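Local coordinates for protein fructosyl amine:oxygen oxidoreductase (Neosartorya fumigata, PDB 4WCT) that probably catalyses the oxidative deglycation of fructosyl amines (Amadori products), using a bound FAD as cofactor and molecular oxygen as electron acceptor, at residues Ile28-Ala33 with Cys38-His43; Leu44-Tyr49 with Lys193-Arg198; Asn190-Lys193 with Arg198-Thr201; Arg233-Ala238 with Asp402-Lys407. One frame throughout, in Å; residues are numbered along the deposited sequence.

Interaction 1 (Ile28-Ala33 with Cys38-His43). With FAD (flavin-adenine dinucleotide), chain C.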
# COMPACT_ATOMS: atom_id res chain seq x y z
N ILE A 28 13.61 -3.91 21.25
CA ILE A 28 12.56 -4.08 20.28
C ILE A 28 13.09 -4.67 18.98
O ILE A 28 14.14 -4.24 18.50
CB ILE A 28 11.87 -2.73 19.99
CG1 ILE A 28 11.30 -2.17 21.30
CG2 ILE A 28 10.70 -2.93 19.03
CD1 ILE A 28 10.89 -0.74 21.20
N ILE A 29 12.35 -5.62 18.42
CA ILE A 29 12.61 -6.14 17.07
C ILE A 29 11.43 -5.80 16.17
O ILE A 29 10.28 -5.89 16.60
CB ILE A 29 12.80 -7.68 17.05
CG1 ILE A 29 14.21 -8.06 17.49
CG2 ILE A 29 12.55 -8.26 15.67
CD1 ILE A 29 14.28 -9.47 18.02
N VAL A 30 11.74 -5.21 15.02
CA VAL A 30 10.73 -4.94 13.99
C VAL A 30 11.01 -5.85 12.84
O VAL A 30 12.14 -5.90 12.33
CB VAL A 30 10.85 -3.49 13.47
CG1 VAL A 30 9.91 -3.28 12.27
CG2 VAL A 30 10.64 -2.47 14.60
N ILE A 31 10.02 -6.68 12.50
CA ILE A 31 10.13 -7.59 11.39
C ILE A 31 9.50 -6.92 10.16
O ILE A 31 8.27 -6.77 10.07
CB ILE A 31 9.42 -8.93 11.69
CG1 ILE A 31 9.92 -9.57 13.01
CG2 ILE A 31 9.52 -9.87 10.52
CD1 ILE A 31 9.05 -10.71 13.50
N GLY A 32 10.36 -6.61 9.21
CA GLY A 32 9.99 -5.95 7.96
C GLY A 32 10.39 -4.47 7.93
O GLY A 32 9.86 -3.64 8.69
N ALA A 33 11.34 -4.18 7.08
CA ALA A 33 11.87 -2.80 6.85
C ALA A 33 11.24 -2.20 5.59
O ALA A 33 11.94 -1.72 4.67
CB ALA A 33 13.37 -2.84 6.73
N CYS A 38 9.82 0.87 8.35
CA CYS A 38 10.74 2.00 8.41
C CYS A 38 10.10 3.16 9.14
O CYS A 38 10.80 3.85 9.88
CB CYS A 38 11.23 2.41 7.01
SG CYS A 38 12.34 1.22 6.23
N SER A 39 8.80 3.38 8.94
CA SER A 39 8.13 4.44 9.67
C SER A 39 8.19 4.16 11.16
O SER A 39 8.44 5.06 11.97
CB SER A 39 6.67 4.60 9.22
OG SER A 39 6.00 5.69 9.86
N THR A 40 7.89 2.91 11.54
CA THR A 40 7.93 2.51 12.94
C THR A 40 9.33 2.69 13.54
O THR A 40 9.48 3.30 14.61
CB THR A 40 7.47 1.06 13.08
OG1 THR A 40 6.11 0.92 12.65
CG2 THR A 40 7.59 0.59 14.52
N ALA A 41 10.36 2.32 12.79
CA ALA A 41 11.73 2.43 13.30
C ALA A 41 12.05 3.91 13.57
O ALA A 41 12.63 4.27 14.61
CB ALA A 41 12.70 1.87 12.29
N LEU A 42 11.68 4.76 12.64
CA LEU A 42 11.91 6.20 12.79
C LEU A 42 11.19 6.77 14.00
O LEU A 42 11.80 7.49 14.81
CB LEU A 42 11.50 6.94 11.53
CG LEU A 42 11.57 8.47 11.60
CD1 LEU A 42 13.02 8.90 11.68
CD2 LEU A 42 10.90 8.94 10.32
N HIS A 43 9.92 6.44 14.17
CA HIS A 43 9.16 6.97 15.30
C HIS A 43 9.67 6.45 16.64
O HIS A 43 9.77 7.22 17.59
CB HIS A 43 7.68 6.65 15.15
CG HIS A 43 6.98 7.57 14.22
ND1 HIS A 43 6.24 8.64 14.67
CD2 HIS A 43 6.85 7.56 12.87
CE1 HIS A 43 5.74 9.29 13.64
NE2 HIS A 43 6.10 8.66 12.53
PA FAD C . 5.62 -3.41 2.47
O1A FAD C . 5.87 -1.98 2.10
O2A FAD C . 5.36 -4.43 1.41
O5B FAD C . 6.86 -3.86 3.33
C5B FAD C . 6.93 -5.20 3.83
C4B FAD C . 8.39 -5.51 4.13
O4B FAD C . 8.47 -6.78 4.86
C3B FAD C . 9.27 -5.64 2.89
O3B FAD C . 10.41 -4.76 2.93
C2B FAD C . 9.71 -7.11 2.91
O2B FAD C . 10.97 -7.39 2.31
C1B FAD C . 9.63 -7.44 4.40
N9A FAD C . 9.48 -8.90 4.64
C8A FAD C . 8.77 -9.78 3.91
N7A FAD C . 8.93 -11.03 4.40
C5A FAD C . 9.68 -10.90 5.52
C6A FAD C . 10.27 -11.83 6.48
N6A FAD C . 10.03 -13.15 6.39
N1A FAD C . 11.08 -11.31 7.42
C2A FAD C . 11.33 -10.00 7.55
N3A FAD C . 10.85 -9.10 6.68
C4A FAD C . 10.05 -9.51 5.67
N1 FAD C . -1.31 2.60 -1.00
C2 FAD C . -1.61 3.95 -0.99
O2 FAD C . -1.69 4.50 0.10
N3 FAD C . -1.70 4.66 -2.12
C4 FAD C . -1.66 4.07 -3.34
O4 FAD C . -1.75 4.69 -4.43
C4X FAD C . -1.37 2.65 -3.42
N5 FAD C . -1.29 2.02 -4.63
C5X FAD C . -0.78 0.75 -4.67
C6 FAD C . -0.45 0.15 -5.88
C7 FAD C . -0.04 -1.17 -5.91
C7M FAD C . 0.37 -1.76 -7.21
C8 FAD C . 0.12 -1.90 -4.65
C8M FAD C . 0.60 -3.30 -4.61
C9 FAD C . -0.10 -1.28 -3.44
C9A FAD C . -0.59 0.00 -3.40
N10 FAD C . -0.91 0.60 -2.18
C10 FAD C . -1.21 1.97 -2.17
C1' FAD C . -0.84 -0.06 -0.88
C2' FAD C . 0.48 0.18 -0.16
O2' FAD C . 1.52 -0.06 -1.11
C3' FAD C . 0.58 -0.79 1.02
O3' FAD C . -0.64 -0.78 1.77
C4' FAD C . 1.76 -0.47 1.93
O4' FAD C . 2.92 -0.19 1.13
C5' FAD C . 2.04 -1.69 2.80
O5' FAD C . 3.11 -1.38 3.69
P FAD C . 3.77 -2.56 4.57
O1P FAD C . 4.90 -1.95 5.37
O2P FAD C . 2.63 -3.28 5.25
O3P FAD C . 4.38 -3.54 3.46
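The sulfur of Cys38 lies over one face of the Ala33 carbonyl group, with SG 3.4 Å from Ala33 O and almost as close to the carbonyl carbon, so the thiol rides above the C=O plane instead of meeting the oxygen at its edge. With SG anti to its own carbonyl carbon (chi1 -70°), it also comes within 4.2 Å of Ala33 CB. The adenine of FAD is a second flat group here. Ile31 CG2 sits above its rim, 3.5 Å from C2A of FAD, while Gly32 CA approaches the N3A edge from the same side of the ring. The imidazole of His43, one turn on from Ser39, has Ser39 O in plane at its edge, and its NE2 is hydrogen-bonded to Pro394 O.

Strand 28-31, the glycine-rich turn and helix 35-46 open the beta-alpha-beta unit of a Rossmann-type FAD domain; Gly32, Gly34 and Gly37 fit the GxGxxG fingerprint. Gly32 takes a positive phi of 105°, and its lack of a side chain lets the adenosine ribose settle against the turn. Trp36 N and Thr35 OG1, at the start of the helix, are bonded to FAD.

Farther from the cofactor, strand and helix meet methyl to methyl, Val30 CG2 lying 4.3 Å from Thr40 CG2. At Thr40 the hydroxyl turns back to Trp36 O, which leaves CG2, anti to the backbone N, facing the strand. Ala33 N is hydrogen-bonded to Asp56 OD2, and the other oxygen of that carboxylate binds FAD.

Interaction 2 (Leu44-Tyr49 with Lys193-Arg198)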
# COMPACT_ATOMS: atom_id res chain seq x y z
N LEU A 44 10.10 5.19 16.69
CA LEU A 44 10.65 4.64 17.95
C LEU A 44 11.97 5.35 18.28
O LEU A 44 12.16 5.80 19.42
CB LEU A 44 10.90 3.15 17.83
CG LEU A 44 9.65 2.27 17.80
CD1 LEU A 44 10.01 0.83 17.51
CD2 LEU A 44 8.85 2.40 19.10
N ALA A 45 12.81 5.56 17.28
CA ALA A 45 14.05 6.34 17.50
C ALA A 45 13.78 7.75 17.99
O ALA A 45 14.43 8.23 18.95
CB ALA A 45 14.90 6.36 16.26
N ARG A 46 12.82 8.42 17.39
CA ARG A 46 12.48 9.78 17.82
C ARG A 46 11.95 9.81 19.25
O ARG A 46 12.12 10.81 19.94
CB ARG A 46 11.44 10.41 16.88
CG ARG A 46 12.03 10.76 15.53
CD ARG A 46 10.97 11.30 14.59
NE ARG A 46 11.54 11.90 13.39
CZ ARG A 46 10.81 12.26 12.35
NH1 ARG A 46 9.50 12.06 12.37
NH2 ARG A 46 11.38 12.82 11.29
N ARG A 47 11.26 8.75 19.66
CA ARG A 47 10.71 8.65 21.00
C ARG A 47 11.76 8.24 22.04
O ARG A 47 11.43 8.13 23.22
CB ARG A 47 9.54 7.66 21.04
CG ARG A 47 8.30 8.25 20.41
CD ARG A 47 7.13 7.29 20.39
NE ARG A 47 6.11 7.80 19.52
CZ ARG A 47 4.80 7.58 19.67
NH1 ARG A 47 4.34 6.77 20.62
NH2 ARG A 47 3.97 8.06 18.76
N GLY A 48 12.97 7.96 21.58
CA GLY A 48 14.11 7.70 22.48
C GLY A 48 14.35 6.23 22.80
O GLY A 48 15.00 5.90 23.81
N TYR A 49 13.74 5.33 22.02
CA TYR A 49 14.02 3.92 22.15
C TYR A 49 15.39 3.62 21.59
O TYR A 49 15.64 3.82 20.40
CB TYR A 49 12.96 3.05 21.46
CG TYR A 49 11.62 3.05 22.13
CD1 TYR A 49 10.71 4.07 21.92
CD2 TYR A 49 11.28 2.07 23.05
CE1 TYR A 49 9.46 4.04 22.50
CE2 TYR A 49 10.05 2.03 23.63
CZ TYR A 49 9.16 3.04 23.40
OH TYR A 49 7.96 3.01 24.05
N LYS A 193 18.40 5.15 10.81
CA LYS A 193 19.75 4.62 10.99
C LYS A 193 20.71 5.69 11.53
O LYS A 193 21.62 5.40 12.33
CB LYS A 193 20.27 4.04 9.68
CG LYS A 193 21.75 3.69 9.68
CD LYS A 193 22.08 2.80 8.48
CE LYS A 193 23.44 2.15 8.62
NZ LYS A 193 23.73 1.36 7.40
N ARG A 194 20.51 6.94 11.12
CA ARG A 194 21.31 8.05 11.66
C ARG A 194 21.05 8.21 13.16
O ARG A 194 21.98 8.52 13.93
CB ARG A 194 20.98 9.35 10.92
CG ARG A 194 21.88 10.51 11.30
CD ARG A 194 21.49 11.80 10.58
NE ARG A 194 20.30 12.40 11.15
CZ ARG A 194 20.27 13.45 11.95
NH1 ARG A 194 21.41 14.03 12.33
NH2 ARG A 194 19.10 13.99 12.28
N LEU A 195 19.80 7.99 13.59
CA LEU A 195 19.40 8.15 14.97
C LEU A 195 19.69 6.93 15.82
O LEU A 195 19.34 6.90 17.00
CB LEU A 195 17.93 8.51 15.06
CG LEU A 195 17.55 9.84 14.44
CD1 LEU A 195 16.06 10.10 14.55
CD2 LEU A 195 18.30 10.98 15.11
N GLY A 196 20.18 5.87 15.18
CA GLY A 196 20.78 4.73 15.91
C GLY A 196 20.08 3.39 15.82
O GLY A 196 20.50 2.40 16.48
N VAL A 197 19.04 3.30 14.99
CA VAL A 197 18.37 1.99 14.79
C VAL A 197 19.32 1.09 14.03
O VAL A 197 20.00 1.52 13.11
CB VAL A 197 17.04 2.18 14.01
CG1 VAL A 197 16.42 0.82 13.66
CG2 VAL A 197 16.13 3.07 14.85
N ARG A 198 19.31 -0.20 14.39
CA ARG A 198 20.13 -1.19 13.74
C ARG A 198 19.29 -2.01 12.74
O ARG A 198 18.17 -2.37 13.04
CB ARG A 198 20.71 -2.14 14.78
CG ARG A 198 21.41 -3.34 14.16
CD ARG A 198 22.53 -3.90 15.03
NE ARG A 198 22.66 -5.36 14.91
CZ ARG A 198 22.02 -6.24 15.68
NH1 ARG A 198 21.17 -5.80 16.63
NH2 ARG A 198 22.22 -7.54 15.52
O HOH W 1 18.28 5.27 18.83
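Ala45 packs against Leu195 and Val197 where two helices, 35-46 and 181-194, come to an end side by side, each closed by a Schellman motif with a glycine of positive phi, Gly48 in one and Gly196 in the other. The two ends belong to the Rossmann-type FAD domain, where the chain turns out of each helix toward neighbouring, parallel strands of one mixed sheet (52-56 and 198-201).

The apolar contacts centre on a single methyl. Ala45 CB meets Val197 CG2 at 3.8 Å and Leu195 CB at 3.9 Å, so it rests in the notch formed by the residues before and after Gly196. Val197 has CG1 anti to its backbone N (chi1 174°), which turns CG2 to the alanine. On the more exposed side Leu195 CD1 reaches the aliphatic part of Arg46, 4.2 Å from CG, the two side chains crossing obliquely. The extended arginine carries its guanidinium group on to a salt bridge with Asp105.

Backbone bonds fix both turns. At the first, Tyr49 N reaches back to Leu44 O and Gly48 N to Ala45 O, at 3.1 and 3.0 Å. At the second, Val197 N reaches back to Ala192 O, and Gly196 N makes a weak bond to Lys193 O. The Tyr49 ring folds over its own helix end, with Leu44 CD2 above one face, toward the rim, and its hydroxyl is hydrogen-bonded to Glu405.

The polar link between the turns runs through solvent: a water bonded weakly to Tyr49 O at 3.4 Å lies 2.7 Å from Leu195 O.

Interaction 3 (Asn190-Lys193 with Arg198-Thr201)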
# COMPACT_ATOMS: atom_id res chain seq x y z
N ASN A 190 17.14 6.07 6.22
CA ASN A 190 18.39 6.81 6.44
C ASN A 190 18.35 7.53 7.77
O ASN A 190 19.33 7.52 8.54
CB ASN A 190 18.62 7.82 5.33
CG ASN A 190 19.12 7.18 4.04
OD1 ASN A 190 19.59 6.05 4.06
ND2 ASN A 190 19.01 7.89 2.94
N GLU A 191 17.21 8.13 8.08
CA GLU A 191 17.11 8.90 9.31
C GLU A 191 17.01 8.01 10.53
O GLU A 191 17.67 8.27 11.56
CB GLU A 191 15.93 9.88 9.22
CG GLU A 191 15.75 10.70 10.47
CD GLU A 191 16.82 11.76 10.67
OE1 GLU A 191 17.81 11.79 9.90
OE2 GLU A 191 16.59 12.60 11.58
N ALA A 192 16.25 6.91 10.45
CA ALA A 192 16.24 5.96 11.58
C ALA A 192 17.65 5.44 11.85
O ALA A 192 18.09 5.34 13.01
CB ALA A 192 15.28 4.80 11.29
N LYS A 193 18.40 5.15 10.81
CA LYS A 193 19.75 4.62 10.99
C LYS A 193 20.71 5.69 11.53
O LYS A 193 21.62 5.40 12.33
CB LYS A 193 20.27 4.04 9.68
CG LYS A 193 21.75 3.69 9.68
CD LYS A 193 22.08 2.80 8.48
CE LYS A 193 23.44 2.15 8.62
NZ LYS A 193 23.73 1.36 7.40
N ARG A 198 19.31 -0.20 14.39
CA ARG A 198 20.13 -1.19 13.74
C ARG A 198 19.29 -2.01 12.74
O ARG A 198 18.17 -2.37 13.04
CB ARG A 198 20.71 -2.14 14.78
CG ARG A 198 21.41 -3.34 14.16
CD ARG A 198 22.53 -3.90 15.03
NE ARG A 198 22.66 -5.36 14.91
CZ ARG A 198 22.02 -6.24 15.68
NH1 ARG A 198 21.17 -5.80 16.63
NH2 ARG A 198 22.22 -7.54 15.52
N PHE A 199 19.76 -2.05 11.52
CA PHE A 199 19.08 -2.76 10.42
C PHE A 199 19.91 -3.96 10.02
O PHE A 199 21.11 -3.84 9.75
CB PHE A 199 18.90 -1.81 9.21
CG PHE A 199 17.80 -0.81 9.39
CD1 PHE A 199 18.06 0.43 9.98
CD2 PHE A 199 16.54 -1.03 8.89
CE1 PHE A 199 17.05 1.33 10.19
CE2 PHE A 199 15.54 -0.08 9.01
CZ PHE A 199 15.81 1.11 9.64
N VAL A 200 19.30 -5.14 10.09
CA VAL A 200 19.89 -6.38 9.60
C VAL A 200 19.10 -6.88 8.39
O VAL A 200 17.95 -7.36 8.54
CB VAL A 200 19.86 -7.44 10.70
CG1 VAL A 200 20.42 -8.77 10.19
CG2 VAL A 200 20.60 -6.94 11.92
N THR A 201 19.61 -6.57 7.21
CA THR A 201 18.84 -6.65 5.98
C THR A 201 19.65 -7.37 4.91
O THR A 201 20.63 -6.85 4.41
CB THR A 201 18.43 -5.23 5.46
OG1 THR A 201 19.61 -4.47 5.14
CG2 THR A 201 17.60 -4.50 6.47
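Ala192 and Lys193 meet the ring of Phe199 at its edge, near the ring plane. Ala192 CB spans two adjacent ring carbons, lying 4.0 Å from Phe199 CE1 and 4.1 Å from Phe199 CZ. The backbone N of Lys193 comes up to the same corner, 4.1 Å from Phe199 CE1. The methylene at Lys193 CB is 4.2 Å from that carbon, so the CE1 corner carries most of the contact.

Phe199 is brought there by its first torsion: CG is anti to the carbonyl carbon (chi1 -76°), and the ring leaves the strand toward the helix. Outside this first shell, the ring of Phe189 makes an edge-to-face pair with Phe199, while Val54 from the neighbouring strand and Ala41 from helix 35-46 also touch the phenyl group; Ala192 itself packs on Ala41. The aromatic side chain thus touches both helices and the neighbouring strand.

The chain between helix and strand is short: only the three residues from Leu195 to Val197 separate the last helical residue from the first of the strand, with Gly196, of positive phi, in the middle. Backbone hydrogen bonds of Arg198 and Val200 then tie the strand to Val52, Val54 and Asp56. Helix 181-194 thus runs through a tight turn into strand 198-201, the outermost parallel strand of the sheet, beside strand 52-56, an alpha-beta connection characteristic of the Rossmann-type FAD-binding fold.

Interaction 4 (Arg233-Ala238 with Asp402-Lys407). With FAD (flavin-adenine dinucleotide), chain C.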
# COMPACT_ATOMS: atom_id res chain seq x y z
N ARG A 233 10.09 -6.73 23.09
CA ARG A 233 8.87 -6.62 22.25
C ARG A 233 9.21 -6.89 20.79
O ARG A 233 10.32 -6.63 20.36
CB ARG A 233 8.26 -5.25 22.30
CG ARG A 233 7.76 -4.79 23.67
CD ARG A 233 6.55 -5.61 24.09
NE ARG A 233 5.88 -5.05 25.26
CZ ARG A 233 6.29 -5.24 26.51
NH1 ARG A 233 7.29 -6.07 26.75
NH2 ARG A 233 5.60 -4.73 27.52
N THR A 234 8.28 -7.55 20.10
CA THR A 234 8.46 -7.90 18.69
C THR A 234 7.31 -7.30 17.91
O THR A 234 6.13 -7.44 18.30
CB THR A 234 8.51 -9.42 18.49
OG1 THR A 234 9.63 -9.94 19.22
CG2 THR A 234 8.61 -9.79 17.05
N ILE A 235 7.65 -6.53 16.88
CA ILE A 235 6.63 -5.91 16.01
C ILE A 235 6.66 -6.58 14.65
O ILE A 235 7.70 -6.62 13.99
CB ILE A 235 6.90 -4.40 15.85
CG1 ILE A 235 6.88 -3.72 17.23
CG2 ILE A 235 5.86 -3.76 14.92
CD1 ILE A 235 7.24 -2.24 17.17
N LEU A 236 5.53 -7.16 14.25
CA LEU A 236 5.44 -7.82 12.96
C LEU A 236 4.82 -6.86 11.95
O LEU A 236 3.61 -6.57 12.02
CB LEU A 236 4.62 -9.10 13.08
CG LEU A 236 4.36 -9.90 11.80
CD1 LEU A 236 5.60 -10.22 11.01
CD2 LEU A 236 3.61 -11.19 12.11
N SER A 237 5.67 -6.35 11.06
CA SER A 237 5.27 -5.38 10.01
C SER A 237 5.88 -5.78 8.71
O SER A 237 6.53 -4.97 8.04
CB SER A 237 5.66 -3.94 10.40
OG SER A 237 7.05 -3.82 10.69
N ALA A 238 5.58 -7.01 8.27
CA ALA A 238 6.21 -7.56 7.10
C ALA A 238 5.27 -7.59 5.89
O ALA A 238 5.54 -8.31 4.96
CB ALA A 238 6.80 -8.94 7.39
N ASP A 402 2.29 4.05 19.36
CA ASP A 402 1.24 4.30 20.34
C ASP A 402 0.59 2.99 20.79
O ASP A 402 0.32 2.77 21.96
CB ASP A 402 0.14 5.21 19.77
CG ASP A 402 0.51 6.69 19.73
OD1 ASP A 402 1.58 7.12 20.26
OD2 ASP A 402 -0.28 7.45 19.12
N ALA A 403 0.32 2.11 19.84
CA ALA A 403 -0.22 0.80 20.16
C ALA A 403 0.77 -0.03 21.02
O ALA A 403 0.36 -0.71 21.96
CB ALA A 403 -0.57 0.07 18.88
N LEU A 404 2.06 0.06 20.72
CA LEU A 404 3.09 -0.59 21.52
C LEU A 404 3.04 -0.07 22.97
O LEU A 404 3.16 -0.86 23.92
CB LEU A 404 4.48 -0.33 20.96
CG LEU A 404 5.65 -1.10 21.58
CD1 LEU A 404 5.63 -2.58 21.21
CD2 LEU A 404 6.98 -0.47 21.22
N GLU A 405 2.73 1.20 23.10
CA GLU A 405 2.70 1.87 24.40
C GLU A 405 1.30 1.89 25.03
O GLU A 405 1.09 2.58 26.03
CB GLU A 405 3.22 3.29 24.25
CG GLU A 405 4.68 3.38 23.84
CD GLU A 405 5.16 4.79 23.51
OE1 GLU A 405 4.37 5.75 23.54
OE2 GLU A 405 6.37 4.97 23.36
N SER A 406 0.39 1.09 24.49
CA SER A 406 -0.98 0.95 25.00
C SER A 406 -1.73 2.26 25.06
O SER A 406 -2.48 2.51 25.99
CB SER A 406 -0.97 0.29 26.39
OG SER A 406 -0.50 -1.03 26.29
N LYS A 407 -1.52 3.12 24.07
CA LYS A 407 -2.26 4.35 24.00
C LYS A 407 -2.69 4.72 22.59
O LYS A 407 -2.79 5.89 22.24
CB LYS A 407 -1.43 5.48 24.58
CG LYS A 407 -0.08 5.66 23.92
CD LYS A 407 0.81 6.60 24.72
CE LYS A 407 1.58 7.52 23.79
NZ LYS A 407 2.59 8.31 24.55
PA FAD C . 5.62 -3.41 2.47
O1A FAD C . 5.87 -1.98 2.10
O2A FAD C . 5.36 -4.43 1.41
O5B FAD C . 6.86 -3.86 3.33
C5B FAD C . 6.93 -5.20 3.83
C4B FAD C . 8.39 -5.51 4.13
O4B FAD C . 8.47 -6.78 4.86
C3B FAD C . 9.27 -5.64 2.89
O3B FAD C . 10.41 -4.76 2.93
C2B FAD C . 9.71 -7.11 2.91
O2B FAD C . 10.97 -7.39 2.31
C1B FAD C . 9.63 -7.44 4.40
N9A FAD C . 9.48 -8.90 4.64
C8A FAD C . 8.77 -9.78 3.91
N7A FAD C . 8.93 -11.03 4.40
C5A FAD C . 9.68 -10.90 5.52
C6A FAD C . 10.27 -11.83 6.48
N6A FAD C . 10.03 -13.15 6.39
N1A FAD C . 11.08 -11.31 7.42
C2A FAD C . 11.33 -10.00 7.55
N3A FAD C . 10.85 -9.10 6.68
C4A FAD C . 10.05 -9.51 5.67
N1 FAD C . -1.31 2.60 -1.00
C2 FAD C . -1.61 3.95 -0.99
O2 FAD C . -1.69 4.50 0.10
N3 FAD C . -1.70 4.66 -2.12
C4 FAD C . -1.66 4.07 -3.34
O4 FAD C . -1.75 4.69 -4.43
C4X FAD C . -1.37 2.65 -3.42
N5 FAD C . -1.29 2.02 -4.63
C5X FAD C . -0.78 0.75 -4.67
C6 FAD C . -0.45 0.15 -5.88
C7 FAD C . -0.04 -1.17 -5.91
C7M FAD C . 0.37 -1.76 -7.21
C8 FAD C . 0.12 -1.90 -4.65
C8M FAD C . 0.60 -3.30 -4.61
C9 FAD C . -0.10 -1.28 -3.44
C9A FAD C . -0.59 0.00 -3.40
N10 FAD C . -0.91 0.60 -2.18
C10 FAD C . -1.21 1.97 -2.17
C1' FAD C . -0.84 -0.06 -0.88
C2' FAD C . 0.48 0.18 -0.16
O2' FAD C . 1.52 -0.06 -1.11
C3' FAD C . 0.58 -0.79 1.02
O3' FAD C . -0.64 -0.78 1.77
C4' FAD C . 1.76 -0.47 1.93
O4' FAD C . 2.92 -0.19 1.13
C5' FAD C . 2.04 -1.69 2.80
O5' FAD C . 3.11 -1.38 3.69
P FAD C . 3.77 -2.56 4.57
O1P FAD C . 4.90 -1.95 5.37
O2P FAD C . 2.63 -3.28 5.25
O3P FAD C . 4.38 -3.54 3.46
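Leu404 sends CG out anti to its backbone N (chi1 -172°) and turns CD1 onto Arg233, whose own chain bends sharply at chi2 (-69°) as it passes. The leucine methyl consequently sits against both CB and CG of Arg233, 3.9 Å from each, so it is the aliphatic root of the arginine that is used here. The guanidinium group goes on to Ser20, where NH2 is hydrogen-bonded to the backbone O. Ile235, two residues along the strand and pointing to the same side, meets the same methyl more loosely, its CG1 lying 4.3 Å from Leu404 CD1.

Leu404 is the last helical residue before the chain turns away. Ser406, with positive phi, completes a Schellman motif in which Lys407 N bonds to Asp402 O at 2.8 Å and Ser406 N to Ala403 O. A weak salt bridge from Lys407 NZ to Glu405 OE1 spans the turn, and that carboxylate is also paired with Arg47.

Leu380 of the next strand and Leu44 of helix 35-46 touch both Ile235 and Leu404, burying the contact. At the other end of 233-238, Ala238 CB stands over the face of the adenine, 3.7 Å from C4A of FAD. Strand 233-236, with the C-terminal end of helix 393-404 packed on its side chains, is thus part of the layered alpha/beta core of the Rossmann-type domain that holds the cofactor.

How the interactions relate
All four contacts belong to one layered domain, built around the sheet that contains strands 198-201, 52-56, 28-31 and 233-236 side by side. Interaction 1 comes first along the chain and lies centrally: the centres of interactions 2, 3 and 4 are each about 9 Å from its own. Helix 35-46 serves interactions 1 and 2, helix 181-194 interactions 2 and 3. Interaction 4, last in the chain, joins interaction 1 through parallel strand pairing, Ile29 O to Ile235 N at 2.7 Å. Interactions 3 and 4, 18 Å apart between centres, do not touch. Interactions 1 and 4 both reach FAD, so segments far apart in sequence together shape the adenosine end of its site.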